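Local structure of disulphide isomerase (3FK8) at residues A[7-18]-A[67-77]. The protein probably acts as a thioredoxin-like disulphide isomerase, rearranging disulphide bonds in other proteins. Residues are numbered along the deposited sequence; the frame is centred on the assembly and turned at random.
Sequences PYDEHADAWTQV and VKIDVGNFDRN
Water, rather than direct backbone pairing, joins the loop around Asp9 to the edge of strand 67-70: one molecule accepts from Asp9 N and donates to Lys68 O, and another accepts from Asp70 N and donates to Asp9 O. The strand is an outermost one of the thioredoxin-fold sheet, its other side bonded to strand 32-37, so these waters serve polar groups on the edge left over. A third water, between Gln17 OE1 and Lys68 O, continues the seam to helix 14-18, which runs nearly antiparallel to the strand at 164°. There small apolar groups suit the close fit: Ala14 CB lies 4.1 Å from Ile69 CG2, and Val18 CG2 meets both Ile69 CD1 and Val67 CG1.

Tyr8 fills the other end, where Lys68 CD rests over one face of its ring, offset toward the rim, the broad aromatic surface suiting the aliphatic part of the lysine; the ring also touches Cys44 of a CxxC pair at a helix start, consistent with a thioredoxin-type redox site. The Lys68 and Tyr8 side chains cross at about a right angle, and the long lysine chain turns about its CG-CD bond (chi3 -87°), bringing NZ to Pro7 O at 2.9 Å while it also pairs with Asp48.

Asp70, CG anti to its own nitrogen (chi1 180°), divides its carboxylate: OD1 closes an Asx turn with Gly72 N, and OD2 takes Arg76 NH1 on its syn lone pair. Glu10, also held by Asn39 at OE2, approaches obliquely, its carboxylate turned well away from the guanidinium plane, and its OE1 completes the salt-bridge network 3.3 Å from Arg76 NH1.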
ATOM      1  N   PRO A   7      -3.030   9.897  -6.720  1.00 22.91           N
ATOM      2  CA  PRO A   7      -2.981   9.053  -5.496  1.00 21.94           C
ATOM      3  C   PRO A   7      -1.660   9.096  -4.720  1.00 20.04           C
ATOM      4  O   PRO A   7      -1.653   8.945  -3.503  1.00 22.10           O
ATOM      5  CB  PRO A   7      -3.246   7.638  -6.016  1.00 22.08           C
ATOM      6  CG  PRO A   7      -3.098   7.729  -7.547  1.00 23.14           C
ATOM      7  CD  PRO A   7      -3.300   9.138  -7.958  1.00 23.20           C
ATOM      8  N   TYR A   8      -0.557   9.328  -5.415  1.00 15.62           N
ATOM      9  CA  TYR A   8       0.749   9.374  -4.781  1.00 15.60           C
ATOM     10  C   TYR A   8       1.256  10.803  -4.669  1.00 16.29           C
ATOM     11  O   TYR A   8       1.124  11.603  -5.603  1.00 17.19           O
ATOM     12  CB  TYR A   8       1.728   8.490  -5.558  1.00 14.26           C
ATOM     13  CG  TYR A   8       1.352   7.021  -5.439  1.00 12.69           C
ATOM     14  CD1 TYR A   8       1.865   6.243  -4.424  1.00 12.20           C
ATOM     15  CD2 TYR A   8       0.429   6.461  -6.303  1.00 13.47           C
ATOM     16  CE1 TYR A   8       1.494   4.929  -4.293  1.00 11.84           C
ATOM     17  CE2 TYR A   8       0.028   5.141  -6.159  1.00 14.79           C
ATOM     18  CZ  TYR A   8       0.573   4.385  -5.163  1.00 12.17           C
ATOM     19  OH  TYR A   8       0.194   3.079  -5.008  1.00 15.71           O
ATOM     20  N   ASP A   9       1.889  11.083  -3.540  1.00 16.59           N
ATOM     21  CA  ASP A   9       2.435  12.401  -3.302  1.00 17.31           C
ATOM     22  C   ASP A   9       3.910  12.346  -3.599  1.00 16.52           C
ATOM     23  O   ASP A   9       4.708  11.804  -2.817  1.00 18.03           O
ATOM     24  CB  ASP A   9       2.201  12.830  -1.852  1.00 19.12           C
ATOM     25  CG  ASP A   9       2.722  14.240  -1.540  1.00 21.85           C
ATOM     26  OD1 ASP A   9       3.293  14.908  -2.444  1.00 22.86           O
ATOM     27  OD2 ASP A   9       2.545  14.645  -0.364  1.00 24.06           O
ATOM     28  N   GLU A  10       4.279  12.897  -4.748  1.00 17.33           N
ATOM     29  CA  GLU A  10       5.639  12.833  -5.227  1.00 17.32           C
ATOM     30  C   GLU A  10       6.629  13.664  -4.394  1.00 19.32           C
ATOM     31  O   GLU A  10       7.838  13.486  -4.517  1.00 20.10           O
ATOM     32  CB  GLU A  10       5.674  13.222  -6.704  1.00 20.05           C
ATOM     33  CG  GLU A  10       4.747  12.290  -7.526  1.00 23.87           C
ATOM     34  CD  GLU A  10       4.737  12.488  -9.039  1.00 28.32           C
ATOM     35  OE1 GLU A  10       5.607  13.199  -9.590  1.00 31.76           O
ATOM     36  OE2 GLU A  10       3.841  11.902  -9.683  1.00 28.53           O
ATOM     37  N   HIS A  11       6.094  14.517  -3.520  1.00 17.99           N
ATOM     38  CA  HIS A  11       6.876  15.406  -2.673  1.00 18.11           C
ATOM     39  C   HIS A  11       6.997  14.932  -1.246  1.00 18.62           C
ATOM     40  O   HIS A  11       7.755  15.548  -0.468  1.00 20.67           O
ATOM     41  CB  HIS A  11       6.270  16.831  -2.702  1.00 19.00           C
ATOM     42  CG  HIS A  11       6.171  17.385  -4.076  1.00 18.29           C
ATOM     43  ND1 HIS A  11       7.274  17.517  -4.884  1.00 19.09           N
ATOM     44  CD2 HIS A  11       5.091  17.642  -4.851  1.00 20.90           C
ATOM     45  CE1 HIS A  11       6.888  17.940  -6.073  1.00 20.64           C
ATOM     46  NE2 HIS A  11       5.568  18.016  -6.079  1.00 20.22           N
ATOM     47  N   ALA A  12       6.277  13.852  -0.896  1.00 18.36           N
ATOM     48  CA  ALA A  12       6.273  13.394   0.480  1.00 18.95           C
ATOM     49  C   ALA A  12       7.649  12.882   0.920  1.00 18.43           C
ATOM     50  O   ALA A  12       8.419  12.315   0.128  1.00 17.91           O
ATOM     51  CB  ALA A  12       5.218  12.318   0.655  1.00 19.95           C
ATOM     52  N   ASP A  13       7.934  13.063   2.208  1.00 18.52           N
ATOM     53  CA  ASP A  13       9.054  12.444   2.892  1.00 18.00           C
ATOM     54  C   ASP A  13       8.536  11.070   3.320  1.00 16.68           C
ATOM     55  O   ASP A  13       7.935  10.935   4.377  1.00 15.93           O
ATOM     56  CB  ASP A  13       9.475  13.343   4.082  1.00 18.42           C
ATOM     57  CG  ASP A  13      10.517  12.710   4.974  1.00 20.15           C
ATOM     58  OD1 ASP A  13      10.939  11.524   4.759  1.00 22.08           O
ATOM     59  OD2 ASP A  13      10.901  13.430   5.962  1.00 24.53           O
ATOM     60  N   ALA A  14       8.731  10.068   2.460  1.00 14.62           N
ATOM     61  CA  ALA A  14       8.099   8.789   2.710  1.00 13.74           C
ATOM     62  C   ALA A  14       8.617   8.131   4.004  1.00 13.03           C
ATOM     63  O   ALA A  14       7.852   7.501   4.721  1.00 14.76           O
ATOM     64  CB  ALA A  14       8.312   7.880   1.498  1.00 14.25           C
ATOM     65  N   TRP A  15       9.918   8.226   4.313  1.00 14.12           N
ATOM     66  CA  TRP A  15      10.411   7.626   5.553  1.00 14.48           C
ATOM     67  C   TRP A  15       9.724   8.188   6.798  1.00 14.95           C
ATOM     68  O   TRP A  15       9.367   7.445   7.715  1.00 15.40           O
ATOM     69  CB  TRP A  15      11.917   7.819   5.728  1.00 14.81           C
ATOM     70  CG  TRP A  15      12.720   6.808   4.944  1.00 15.58           C
ATOM     71  CD1 TRP A  15      13.317   6.993   3.731  1.00 18.79           C
ATOM     72  CD2 TRP A  15      13.005   5.471   5.346  1.00 15.90           C
ATOM     73  NE1 TRP A  15      13.950   5.836   3.345  1.00 19.61           N
ATOM     74  CE2 TRP A  15      13.807   4.894   4.337  1.00 17.55           C
ATOM     75  CE3 TRP A  15      12.666   4.703   6.472  1.00 17.22           C
ATOM     76  CZ2 TRP A  15      14.272   3.550   4.410  1.00 17.54           C
ATOM     77  CZ3 TRP A  15      13.115   3.345   6.530  1.00 20.40           C
ATOM     78  CH2 TRP A  15      13.914   2.804   5.504  1.00 18.46           C
ATOM     79  N   THR A  16       9.543   9.513   6.807  0.50 14.50           N
ATOM     80  CA  THR A  16       8.836  10.161   7.920  0.50 14.69           C
ATOM     81  C   THR A  16       7.409   9.672   7.999  0.50 14.47           C
ATOM     82  O   THR A  16       6.947   9.292   9.087  0.50 13.80           O
ATOM     83  CB  THR A  16       8.924  11.664   7.834  0.50 14.40           C
ATOM     84  OG1 THR A  16      10.300  12.017   7.920  0.50 15.67           O
ATOM     85  CG2 THR A  16       8.253  12.299   9.044  0.50 15.00           C
ATOM     86  N   GLN A  17       6.746   9.599   6.837  1.00 14.93           N
ATOM     87  CA  GLN A  17       5.360   9.119   6.783  1.00 14.91           C
ATOM     88  C   GLN A  17       5.230   7.688   7.264  1.00 14.42           C
ATOM     89  O   GLN A  17       4.295   7.376   7.997  1.00 15.25           O
ATOM     90  CB  GLN A  17       4.732   9.289   5.410  1.00 15.17           C
ATOM     91  CG  GLN A  17       4.540  10.770   5.093  1.00 18.00           C
ATOM     92  CD  GLN A  17       3.734  11.045   3.856  1.00 19.33           C
ATOM     93  OE1 GLN A  17       3.704  10.230   2.936  1.00 21.45           O
ATOM     94  NE2 GLN A  17       3.099  12.235   3.794  1.00 21.95           N
ATOM     95  N   VAL A  18       6.173   6.824   6.873  1.00 15.42           N
ATOM     96  CA  VAL A  18       6.111   5.441   7.321  1.00 15.86           C
ATOM     97  C   VAL A  18       6.364   5.378   8.840  1.00 16.66           C
ATOM     98  O   VAL A  18       5.691   4.674   9.558  1.00 16.40           O
ATOM     99  CB  VAL A  18       7.130   4.587   6.556  1.00 16.14           C
ATOM    100  CG1 VAL A  18       7.286   3.211   7.170  1.00 17.91           C
ATOM    101  CG2 VAL A  18       6.704   4.456   5.092  1.00 16.56           C
ATOM    102  N   VAL A  67      -0.038   3.987   4.442  1.00 11.90           N
ATOM    103  CA  VAL A  67       0.907   4.947   3.837  0.50 11.97           C
ATOM    104  C   VAL A  67       1.092   4.579   2.389  1.00 11.42           C
ATOM    105  O   VAL A  67       1.377   3.418   2.099  1.00 12.33           O
ATOM    106  CB  VAL A  67       2.314   4.923   4.486  0.50 12.87           C
ATOM    107  CG1 VAL A  67       3.294   5.882   3.772  0.50 14.04           C
ATOM    108  CG2 VAL A  67       2.234   5.262   5.951  0.50 13.64           C
ATOM    109  N   LYS A  68       0.965   5.567   1.496  1.00 11.07           N
ATOM    110  CA  LYS A  68       1.287   5.397   0.071  1.00 11.93           C
ATOM    111  C   LYS A  68       2.675   5.890  -0.213  1.00 12.10           C
ATOM    112  O   LYS A  68       2.979   7.018   0.202  1.00 15.29           O
ATOM    113  CB  LYS A  68       0.278   6.101  -0.823  1.00 14.05           C
ATOM    114  CG  LYS A  68      -1.007   5.285  -1.034  1.00 20.37           C
ATOM    115  CD  LYS A  68      -1.955   5.982  -2.018  1.00 26.13           C
ATOM    116  CE  LYS A  68      -2.838   6.968  -1.286  1.00 28.27           C
ATOM    117  NZ  LYS A  68      -3.889   7.615  -2.164  1.00 27.80           N
ATOM    118  N   ILE A  69       3.519   5.066  -0.825  1.00 11.10           N
ATOM    119  CA  ILE A  69       4.909   5.399  -1.103  1.00  9.98           C
ATOM    120  C   ILE A  69       5.104   5.489  -2.626  1.00  9.58           C
ATOM    121  O   ILE A  69       4.950   4.483  -3.349  1.00 10.60           O
ATOM    122  CB  ILE A  69       5.889   4.340  -0.513  1.00 10.83           C
ATOM    123  CG1 ILE A  69       5.681   4.329   1.001  1.00 13.47           C
ATOM    124  CG2 ILE A  69       7.285   4.667  -0.862  1.00 11.32           C
ATOM    125  CD1 ILE A  69       5.890   3.059   1.646  1.00 19.22           C
ATOM    126  N   ASP A  70       5.405   6.691  -3.106  1.00  9.48           N
ATOM    127  CA  ASP A  70       5.725   6.917  -4.510  1.00  9.43           C
ATOM    128  C   ASP A  70       7.072   6.304  -4.873  1.00 10.10           C
ATOM    129  O   ASP A  70       8.068   6.606  -4.247  1.00 11.77           O
ATOM    130  CB  ASP A  70       5.792   8.432  -4.740  1.00 10.87           C
ATOM    131  CG  ASP A  70       6.132   8.766  -6.181  1.00 12.70           C
ATOM    132  OD1 ASP A  70       5.717   8.044  -7.083  1.00 12.59           O
ATOM    133  OD2 ASP A  70       6.791   9.805  -6.381  1.00 17.23           O
ATOM    134  N   VAL A  71       7.091   5.472  -5.916  1.00  9.63           N
ATOM    135  CA  VAL A  71       8.354   4.944  -6.412  1.00 10.14           C
ATOM    136  C   VAL A  71       8.733   5.569  -7.732  1.00 10.11           C
ATOM    137  O   VAL A  71       9.764   5.200  -8.299  1.00 10.99           O
ATOM    138  CB  VAL A  71       8.425   3.408  -6.470  1.00 10.26           C
ATOM    139  CG1 VAL A  71       8.271   2.819  -5.044  1.00 14.00           C
ATOM    140  CG2 VAL A  71       7.430   2.809  -7.440  1.00 13.23           C
ATOM    141  N   GLY A  72       7.984   6.561  -8.199  1.00 10.70           N
ATOM    142  CA  GLY A  72       8.349   7.253  -9.445  1.00 12.03           C
ATOM    143  C   GLY A  72       8.422   6.279 -10.607  1.00 12.52           C
ATOM    144  O   GLY A  72       7.697   5.282 -10.659  1.00 13.31           O
ATOM    145  N   ASN A  73       9.367   6.550 -11.508  1.00 12.81           N
ATOM    146  CA  ASN A  73       9.642   5.608 -12.623  1.00 14.07           C
ATOM    147  C   ASN A  73      10.621   4.549 -12.156  1.00 13.66           C
ATOM    148  O   ASN A  73      11.714   4.429 -12.684  1.00 15.67           O
ATOM    149  CB  ASN A  73      10.166   6.357 -13.859  1.00 16.15           C
ATOM    150  CG  ASN A  73       9.109   7.240 -14.462  1.00 20.34           C
ATOM    151  OD1 ASN A  73       9.293   8.450 -14.602  1.00 29.81           O
ATOM    152  ND2 ASN A  73       7.980   6.649 -14.784  1.00 20.93           N
ATOM    153  N   PHE A  74      10.231   3.806 -11.120  1.00 12.55           N
ATOM    154  CA  PHE A  74      11.170   2.920 -10.450  1.00 11.74           C
ATOM    155  C   PHE A  74      12.480   3.651 -10.130  1.00 11.99           C
ATOM    156  O   PHE A  74      13.579   3.098 -10.325  1.00 12.90           O
ATOM    157  CB  PHE A  74      11.418   1.613 -11.233  1.00 13.00           C
ATOM    158  CG  PHE A  74      10.170   0.829 -11.439  1.00 12.67           C
ATOM    159  CD1 PHE A  74       9.697   0.023 -10.397  1.00 15.80           C
ATOM    160  CD2 PHE A  74       9.473   0.865 -12.646  1.00 13.82           C
ATOM    161  CE1 PHE A  74       8.536  -0.710 -10.556  1.00 18.45           C
ATOM    162  CE2 PHE A  74       8.306   0.103 -12.779  1.00 15.33           C
ATOM    163  CZ  PHE A  74       7.857  -0.674 -11.730  1.00 17.07           C
ATOM    164  N   ASP A  75      12.366   4.869  -9.568  1.00 11.56           N
ATOM    165  CA  ASP A  75      13.549   5.684  -9.334  1.00 11.90           C
ATOM    166  C   ASP A  75      13.372   6.600  -8.137  1.00 11.64           C
ATOM    167  O   ASP A  75      14.138   7.534  -7.978  1.00 13.94           O
ATOM    168  CB  ASP A  75      13.953   6.461 -10.605  1.00 13.24           C
ATOM    169  CG  ASP A  75      12.862   7.427 -11.107  1.00 16.04           C
ATOM    170  OD1 ASP A  75      11.799   7.623 -10.449  1.00 16.03           O
ATOM    171  OD2 ASP A  75      13.045   7.971 -12.234  1.00 18.03           O
ATOM    172  N   ARG A  76      12.389   6.336  -7.281  1.00 10.50           N
ATOM    173  CA  ARG A  76      12.206   7.123  -6.056  0.50 10.16           C
ATOM    174  C   ARG A  76      11.938   6.155  -4.923  1.00 10.49           C
ATOM    175  O   ARG A  76      11.310   5.129  -5.115  1.00  9.50           O
ATOM    176  CB  ARG A  76      11.016   8.059  -6.195  0.50 10.80           C
ATOM    177  CG  ARG A  76      11.224   9.211  -7.147  0.50 11.53           C
ATOM    178  CD  ARG A  76       9.874   9.805  -7.482  0.50 18.64           C
ATOM    179  NE  ARG A  76       9.900  10.775  -8.577  0.50 20.95           N
ATOM    180  CZ  ARG A  76       8.792  11.196  -9.185  0.50 21.20           C
ATOM    181  NH1 ARG A  76       7.609  10.724  -8.828  0.50 18.48           N
ATOM    182  NH2 ARG A  76       8.861  12.082 -10.160  0.50 22.90           N
ATOM    183  N   ASN A  77      12.418   6.484  -3.728  1.00 10.49           N
ATOM    184  CA  ASN A  77      12.164   5.683  -2.532  1.00 10.56           C
ATOM    185  C   ASN A  77      12.550   4.222  -2.669  1.00 10.18           C
ATOM    186  O   ASN A  77      11.998   3.356  -2.000  1.00 11.09           O
ATOM    187  CB  ASN A  77      10.698   5.825  -2.103  1.00 10.30           C
ATOM    188  CG  ASN A  77      10.367   7.197  -1.632  1.00 10.66           C
ATOM    189  OD1 ASN A  77       9.379   7.835  -2.100  1.00 14.07           O
ATOM    190  ND2 ASN A  77      11.181   7.709  -0.768  1.00 12.26           N
TER
HETATM  191  O   HOH W   1       5.644   9.054  -1.313  1.00 14.05           O
HETATM  192  O   HOH W   2       2.623   9.349  -1.477  1.00 25.22           O
HETATM  193  O   HOH W   3       4.219   9.049  -9.160  1.00 15.31           O
HETATM  194  O   HOH W   4       8.669  10.759  -4.391  1.00 19.95           O
HETATM  195  O   HOH W   5       5.009   8.562   1.318  1.00 16.48           O